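Conserved exported protein (Bacteroides fragilis, PDB 3CLW) is of unknown function but probably hydrolyses O-glycosidic bonds, as family 30 glycoside hydrolases do. Local coordinates at residues A276-S281 with S311-L316; I291-H296 with L346-A351. All coordinates share one frame; numbering follows the deposited sequence.

Overall arrangement
Both contacts join the same two successive strand-loop-helix units of the barrel, but at different depths. Contact 1 is the buried one, about 9 Å between its centre and that of the chain. There, the loops after strands 270-276 and 307-310 meet through backbone hydrogen bonds, a tyrosine-carboxylate bond and aromatic packing. Contact 2, about 15 Å out by the same measure and only partly buried, brings helix 285-300 against the turn after helix 328-347, with no hydrogen bond between its segments, mainly packing, a CH···O contact and a histidine-amide stack. Arg292 ties the two together: its NH2 forms a salt bridge with Asp278, and its NH1 probably hydrogen-bonds Ser281 O.

Contact 1 of 2, residues A276-S281 with S311-L316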
loop_
_atom_site.group_PDB
_atom_site.type_symbol
_atom_site.label_atom_id
_atom_site.label_comp_id
_atom_site.label_asym_id
_atom_site.label_seq_id
_atom_site.Cartn_x
_atom_site.Cartn_y
_atom_site.Cartn_z
ATOM N N ALA A 276 -3.182 -6.418 5.679
ATOM C CA ALA A 276 -4.399 -5.718 6.081
ATOM C C ALA A 276 -4.283 -4.227 5.778
ATOM O O ALA A 276 -3.181 -3.699 5.611
ATOM C CB ALA A 276 -4.705 -5.939 7.571
ATOM N N HIS A 277 -5.437 -3.569 5.723
ATOM C CA HIS A 277 -5.536 -2.139 5.418
ATOM C C HIS A 277 -5.623 -1.304 6.676
ATOM O O HIS A 277 -6.125 -1.769 7.706
ATOM C CB HIS A 277 -6.743 -1.905 4.505
ATOM C CG HIS A 277 -6.699 -2.729 3.253
ATOM N ND1 HIS A 277 -7.749 -2.812 2.368
ATOM C CD2 HIS A 277 -5.737 -3.550 2.771
ATOM C CE1 HIS A 277 -7.428 -3.625 1.377
ATOM N NE2 HIS A 277 -6.200 -4.058 1.581
ATOM N N ASP A 278 -5.105 -0.085 6.587
ATOM C CA ASP A 278 -5.059 0.886 7.696
ATOM C C ASP A 278 -6.392 1.561 8.015
ATOM O O ASP A 278 -6.505 2.263 9.020
ATOM C CB ASP A 278 -4.067 1.983 7.353
ATOM C CG ASP A 278 -2.648 1.511 7.414
ATOM O OD1 ASP A 278 -2.179 1.155 8.519
ATOM O OD2 ASP A 278 -1.993 1.522 6.354
ATOM N N TYR A 279 -7.378 1.396 7.148
ATOM C CA TYR A 279 -8.660 2.072 7.315
ATOM C C TYR A 279 -9.266 1.932 8.724
ATOM O O TYR A 279 -9.156 0.881 9.333
ATOM C CB TYR A 279 -9.652 1.557 6.274
ATOM C CG TYR A 279 -9.227 1.815 4.836
ATOM C CD1 TYR A 279 -9.204 3.127 4.320
ATOM C CD2 TYR A 279 -8.872 0.766 3.994
ATOM C CE1 TYR A 279 -8.827 3.386 3.005
ATOM C CE2 TYR A 279 -8.491 1.010 2.667
ATOM C CZ TYR A 279 -8.477 2.337 2.180
ATOM O OH TYR A 279 -8.128 2.616 0.883
ATOM N N TRP A 280 -9.886 3.012 9.213
ATOM C CA TRP A 280 -10.641 3.066 10.489
ATOM C C TRP A 280 -9.856 2.798 11.761
ATOM O O TRP A 280 -10.435 2.581 12.818
ATOM C CB TRP A 280 -11.909 2.202 10.437
ATOM C CG TRP A 280 -12.547 2.246 9.117
ATOM C CD1 TRP A 280 -12.670 1.208 8.246
ATOM C CD2 TRP A 280 -13.104 3.400 8.470
ATOM N NE1 TRP A 280 -13.283 1.636 7.084
ATOM C CE2 TRP A 280 -13.556 2.979 7.189
ATOM C CE3 TRP A 280 -13.273 4.752 8.844
ATOM C CZ2 TRP A 280 -14.183 3.859 6.275
ATOM C CZ3 TRP A 280 -13.877 5.650 7.925
ATOM C CH2 TRP A 280 -14.330 5.190 6.654
ATOM N N SER A 281 -8.541 2.828 11.682
ATOM C CA SER A 281 -7.739 2.526 12.847
ATOM C C SER A 281 -6.610 3.543 13.007
ATOM O O SER A 281 -5.698 3.341 13.805
ATOM C CB SER A 281 -7.196 1.079 12.789
ATOM O OG SER A 281 -6.274 0.872 11.709
ATOM N N SER A 311 -1.429 -2.865 3.355
ATOM C CA SER A 311 -1.514 -3.051 1.904
ATOM C C SER A 311 -2.524 -2.158 1.182
ATOM O O SER A 311 -2.712 -2.289 -0.031
ATOM C CB SER A 311 -1.795 -4.514 1.573
ATOM O OG SER A 311 -3.000 -4.921 2.233
ATOM N N GLU A 312 -3.184 -1.268 1.916
ATOM C CA GLU A 312 -4.069 -0.269 1.305
ATOM C C GLU A 312 -4.443 0.788 2.298
ATOM O O GLU A 312 -4.815 0.487 3.409
ATOM C CB GLU A 312 -5.345 -0.891 0.736
ATOM C CG GLU A 312 -6.067 0.026 -0.267
ATOM C CD GLU A 312 -7.466 -0.425 -0.604
ATOM O OE1 GLU A 312 -7.662 -1.535 -1.139
ATOM O OE2 GLU A 312 -8.394 0.355 -0.345
ATOM N N TYR A 313 -4.327 2.046 1.882
ATOM C CA TYR A 313 -4.880 3.172 2.622
ATOM C C TYR A 313 -5.126 4.381 1.715
ATOM O O TYR A 313 -4.395 4.602 0.752
ATOM C CB TYR A 313 -3.953 3.608 3.764
ATOM C CG TYR A 313 -4.554 4.737 4.573
ATOM C CD1 TYR A 313 -5.696 4.517 5.380
ATOM C CD2 TYR A 313 -4.039 6.049 4.477
ATOM C CE1 TYR A 313 -6.270 5.547 6.096
ATOM C CE2 TYR A 313 -4.597 7.086 5.186
ATOM C CZ TYR A 313 -5.709 6.842 5.992
ATOM O OH TYR A 313 -6.262 7.889 6.700
ATOM N N CYS A 314 -6.148 5.161 2.051
ATOM C CA CYS A 314 -6.298 6.554 1.580
ATOM C C CYS A 314 -7.139 7.304 2.622
ATOM O O CYS A 314 -7.794 6.663 3.461
ATOM C CB CYS A 314 -6.938 6.621 0.194
ATOM S SG CYS A 314 -8.625 6.049 0.122
ATOM N N ILE A 315 -7.114 8.642 2.592
ATOM C CA ILE A 315 -7.937 9.453 3.495
ATOM C C ILE A 315 -9.395 9.212 3.181
ATOM O O ILE A 315 -9.886 9.549 2.099
ATOM C CB ILE A 315 -7.665 10.970 3.386
ATOM C CG1 ILE A 315 -6.184 11.291 3.539
ATOM C CG2 ILE A 315 -8.519 11.734 4.411
ATOM C CD1 ILE A 315 -5.575 10.992 4.893
ATOM N N LEU A 316 -10.083 8.619 4.143
ATOM C CA LEU A 316 -11.467 8.207 3.987
ATOM C C LEU A 316 -12.240 8.673 5.198
ATOM O O LEU A 316 -13.390 9.076 5.074
ATOM C CB LEU A 316 -11.537 6.690 3.904
ATOM C CG LEU A 316 -12.550 6.047 2.985
ATOM C CD1 LEU A 316 -12.432 6.617 1.574
ATOM C CD2 LEU A 316 -12.312 4.542 2.997
#
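The Tyr279 hydroxyl donates a hydrogen bond to Glu312: OH to OE2 is 2.6 Å, and the bond uses the anti lone pair of that oxygen. The carboxylate comes in at the edge of the phenol ring, its plane turned 82° from the ring. Glu312 gets there with CG anti to the backbone N (chi1 -162°) and an extended chain beyond, which carries the carboxylate obliquely across His277 as well. Glu312 CB sits over one face of the imidazole, while OE1 comes 3.3 Å from His277 CE1. At the ring's edge, in its plane, lies Ser311 OG. The imidazole is gripped at both nitrogens, ND1 by Glu186 and NE2 by Glu231, which also bonds Ser311 OG, so its rotation is fixed.

These two loops leave neighbouring parallel strands of a TIM barrel at their C-terminal ends, where such enzymes keep their active sites. Glu312 follows the seventh strand and Glu186 the fourth, positions consistent with the carboxylate pair of retaining clan GH-A glycosidases.

The backbones run nearly parallel and are tied by Ser311 N to Ala276 O at 3.0 Å and Asp278 N to Glu312 O at 3.2 Å. Past them, Asp278 CB packs 3.6 Å from Tyr313 CD1; its carboxylate, nearly perpendicular to that ring, reaches Arg292. The Tyr279 and Tyr313 rings meet obliquely. Cys314 SG lies at the edge of the Tyr279 ring, 3.9 Å from CE1. Farther out, one methyl of Leu316, CD2, touches both Tyr279 CD1, at 3.7 Å, and Trp280 CZ2.

Contact 2 of 2, residues I291-H296 with L346-A351; sequences IRNRIH and LTLANA
The imidazole of His296 and the amide of Asn350 lie flat on one another, their planes only 3° apart. The stack is offset: Asn350 ND2 stands 3.8 Å above the ring plane, over its centre, CG lies toward the CE1 side, 3.8 Å from His296 CE1, and OD1 overhangs the rim there. Leu348 O and Ala349 O approach the same ring obliquely. His296 reaches across with its CG anti to the backbone N (chi1 -175°), and on the way its CB comes 3.2 Å from Leu348 O. The Asn350 side chain also touches Tyr16 and Gln17 of strand 6-25. A second amide, that of Asn293, turns its OD1 to Leu348, 3.7 Å from CB and as close to CD2, while its ND2 is taken by Asp420.

In the TIM barrel, helix 285-300 follows the sixth strand and helix 328-347 the seventh, so the contact sets one outer helix against the chain as it leaves its neighbour. Asn350, with positive phi (50°), is the first residue of segment 346-351 to abandon helical geometry. Just before it, Ala349 lies against helix 285-300. Ala349 CA makes a CH···O contact of 3.4 Å with Arg292 O, and Ala349 CB packs 4.0 Å from Arg292 CB. Ile295 CD1 is more distant from Ala349 CB, at 4.4 Å, but both side chains also touch Phe308 of the strand beneath.

Of the Arg292 side chain, CB and CG pack on Ala349, and CB on Leu348. Its guanidinium leads away toward the neighbouring loop, with NE in a salt bridge to Asp345 and NH1 hydrogen-bonded to the carbonyl of Leu288.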
loop_
_atom_site.group_PDB
_atom_site.type_symbol
_atom_site.label_atom_id
_atom_site.label_comp_id
_atom_site.label_asym_id
_atom_site.label_seq_id
_atom_site.Cartn_x
_atom_site.Cartn_y
_atom_site.Cartn_z
ATOM N N ILE A 291 -3.878 -1.171 18.480
ATOM C CA ILE A 291 -4.172 -2.199 17.485
ATOM C C ILE A 291 -2.908 -2.678 16.755
ATOM O O ILE A 291 -2.753 -3.878 16.522
ATOM C CB ILE A 291 -5.278 -1.789 16.494
ATOM C CG1 ILE A 291 -5.775 -3.030 15.719
ATOM C CG2 ILE A 291 -4.789 -0.709 15.530
ATOM C CD1 ILE A 291 -7.162 -2.920 15.201
ATOM N N ARG A 292 -1.996 -1.758 16.451
ATOM C CA ARG A 292 -0.766 -2.111 15.748
ATOM C C ARG A 292 0.227 -2.884 16.622
ATOM O O ARG A 292 0.945 -3.779 16.136
ATOM C CB ARG A 292 -0.126 -0.856 15.132
ATOM C CG ARG A 292 -0.731 -0.473 13.778
ATOM C CD ARG A 292 -0.681 1.020 13.486
ATOM N NE ARG A 292 -1.513 1.289 12.316
ATOM C CZ ARG A 292 -2.808 1.589 12.355
ATOM N NH1 ARG A 292 -3.430 1.736 13.519
ATOM N NH2 ARG A 292 -3.487 1.764 11.223
ATOM N N ASN A 293 0.300 -2.520 17.900
ATOM C CA ASN A 293 1.048 -3.327 18.885
ATOM C C ASN A 293 0.472 -4.726 19.004
ATOM O O ASN A 293 1.202 -5.694 19.073
ATOM C CB ASN A 293 1.054 -2.658 20.259
ATOM C CG ASN A 293 2.191 -1.654 20.415
ATOM O OD1 ASN A 293 3.270 -1.833 19.842
ATOM N ND2 ASN A 293 1.959 -0.609 21.214
ATOM N N ARG A 294 -0.846 -4.828 18.983
ATOM C CA ARG A 294 -1.487 -6.129 19.059
ATOM C C ARG A 294 -1.110 -7.040 17.885
ATOM O O ARG A 294 -0.877 -8.247 18.075
ATOM C CB ARG A 294 -2.999 -5.981 19.155
ATOM C CG ARG A 294 -3.624 -7.215 19.789
ATOM C CD ARG A 294 -5.103 -7.113 19.829
ATOM N NE ARG A 294 -5.700 -8.406 20.129
ATOM C CZ ARG A 294 -7.000 -8.647 20.147
ATOM N NH1 ARG A 294 -7.860 -7.677 19.900
ATOM N NH2 ARG A 294 -7.435 -9.870 20.437
ATOM N N ILE A 295 -1.018 -6.450 16.686
ATOM C CA ILE A 295 -0.660 -7.190 15.484
ATOM C C ILE A 295 0.677 -7.875 15.689
ATOM O O ILE A 295 0.791 -9.088 15.507
ATOM C CB ILE A 295 -0.591 -6.280 14.208
ATOM C CG1 ILE A 295 -1.981 -5.685 13.878
ATOM C CG2 ILE A 295 -0.003 -7.059 13.039
ATOM C CD1 ILE A 295 -1.978 -4.748 12.665
ATOM N N HIS A 296 1.682 -7.086 16.056
ATOM C CA HIS A 296 3.014 -7.609 16.273
ATOM C C HIS A 296 3.091 -8.647 17.419
ATOM O O HIS A 296 3.767 -9.663 17.291
ATOM C CB HIS A 296 3.992 -6.476 16.527
ATOM C CG HIS A 296 5.403 -6.935 16.652
ATOM N ND1 HIS A 296 6.011 -7.716 15.695
ATOM C CD2 HIS A 296 6.316 -6.760 17.639
ATOM C CE1 HIS A 296 7.250 -7.984 16.073
ATOM N NE2 HIS A 296 7.455 -7.426 17.255
ATOM N N LEU A 346 5.410 0.718 10.643
ATOM C CA LEU A 346 6.800 0.257 10.587
ATOM C C LEU A 346 7.387 -0.087 11.959
ATOM O O LEU A 346 8.139 -1.022 12.086
ATOM C CB LEU A 346 7.679 1.320 9.918
ATOM C CG LEU A 346 7.463 1.608 8.433
ATOM C CD1 LEU A 346 8.313 2.794 7.986
ATOM C CD2 LEU A 346 7.728 0.359 7.571
ATOM N N THR A 347 7.040 0.693 12.977
ATOM C CA THR A 347 7.686 0.557 14.278
ATOM C C THR A 347 6.867 -0.221 15.305
ATOM O O THR A 347 7.437 -0.790 16.199
ATOM C CB THR A 347 8.066 1.932 14.880
ATOM O OG1 THR A 347 6.870 2.693 15.070
ATOM C CG2 THR A 347 9.011 2.693 13.970
ATOM N N LEU A 348 5.546 -0.211 15.199
ATOM C CA LEU A 348 4.706 -0.933 16.133
ATOM C C LEU A 348 4.234 -2.268 15.553
ATOM O O LEU A 348 4.362 -3.292 16.201
ATOM C CB LEU A 348 3.522 -0.085 16.607
ATOM C CG LEU A 348 3.847 1.228 17.314
ATOM C CD1 LEU A 348 2.622 1.747 18.036
ATOM C CD2 LEU A 348 5.012 1.083 18.268
ATOM N N ALA A 349 3.726 -2.248 14.318
ATOM C CA ALA A 349 3.258 -3.457 13.653
ATOM C C ALA A 349 4.404 -4.164 12.934
ATOM O O ALA A 349 4.207 -5.258 12.404
ATOM C CB ALA A 349 2.102 -3.155 12.715
ATOM N N ASN A 350 5.591 -3.550 12.958
ATOM C CA ASN A 350 6.787 -4.049 12.273
ATOM C C ASN A 350 6.540 -4.408 10.809
ATOM O O ASN A 350 7.016 -5.447 10.320
ATOM C CB ASN A 350 7.397 -5.243 13.034
ATOM C CG ASN A 350 8.225 -4.815 14.248
ATOM O OD1 ASN A 350 9.384 -5.183 14.384
ATOM N ND2 ASN A 350 7.628 -4.045 15.125
ATOM N N ALA A 351 5.779 -3.560 10.104
ATOM C CA ALA A 351 5.343 -3.896 8.759
ATOM C C ALA A 351 6.541 -3.983 7.850
ATOM O O ALA A 351 7.427 -3.140 7.938
ATOM C CB ALA A 351 4.367 -2.856 8.246
#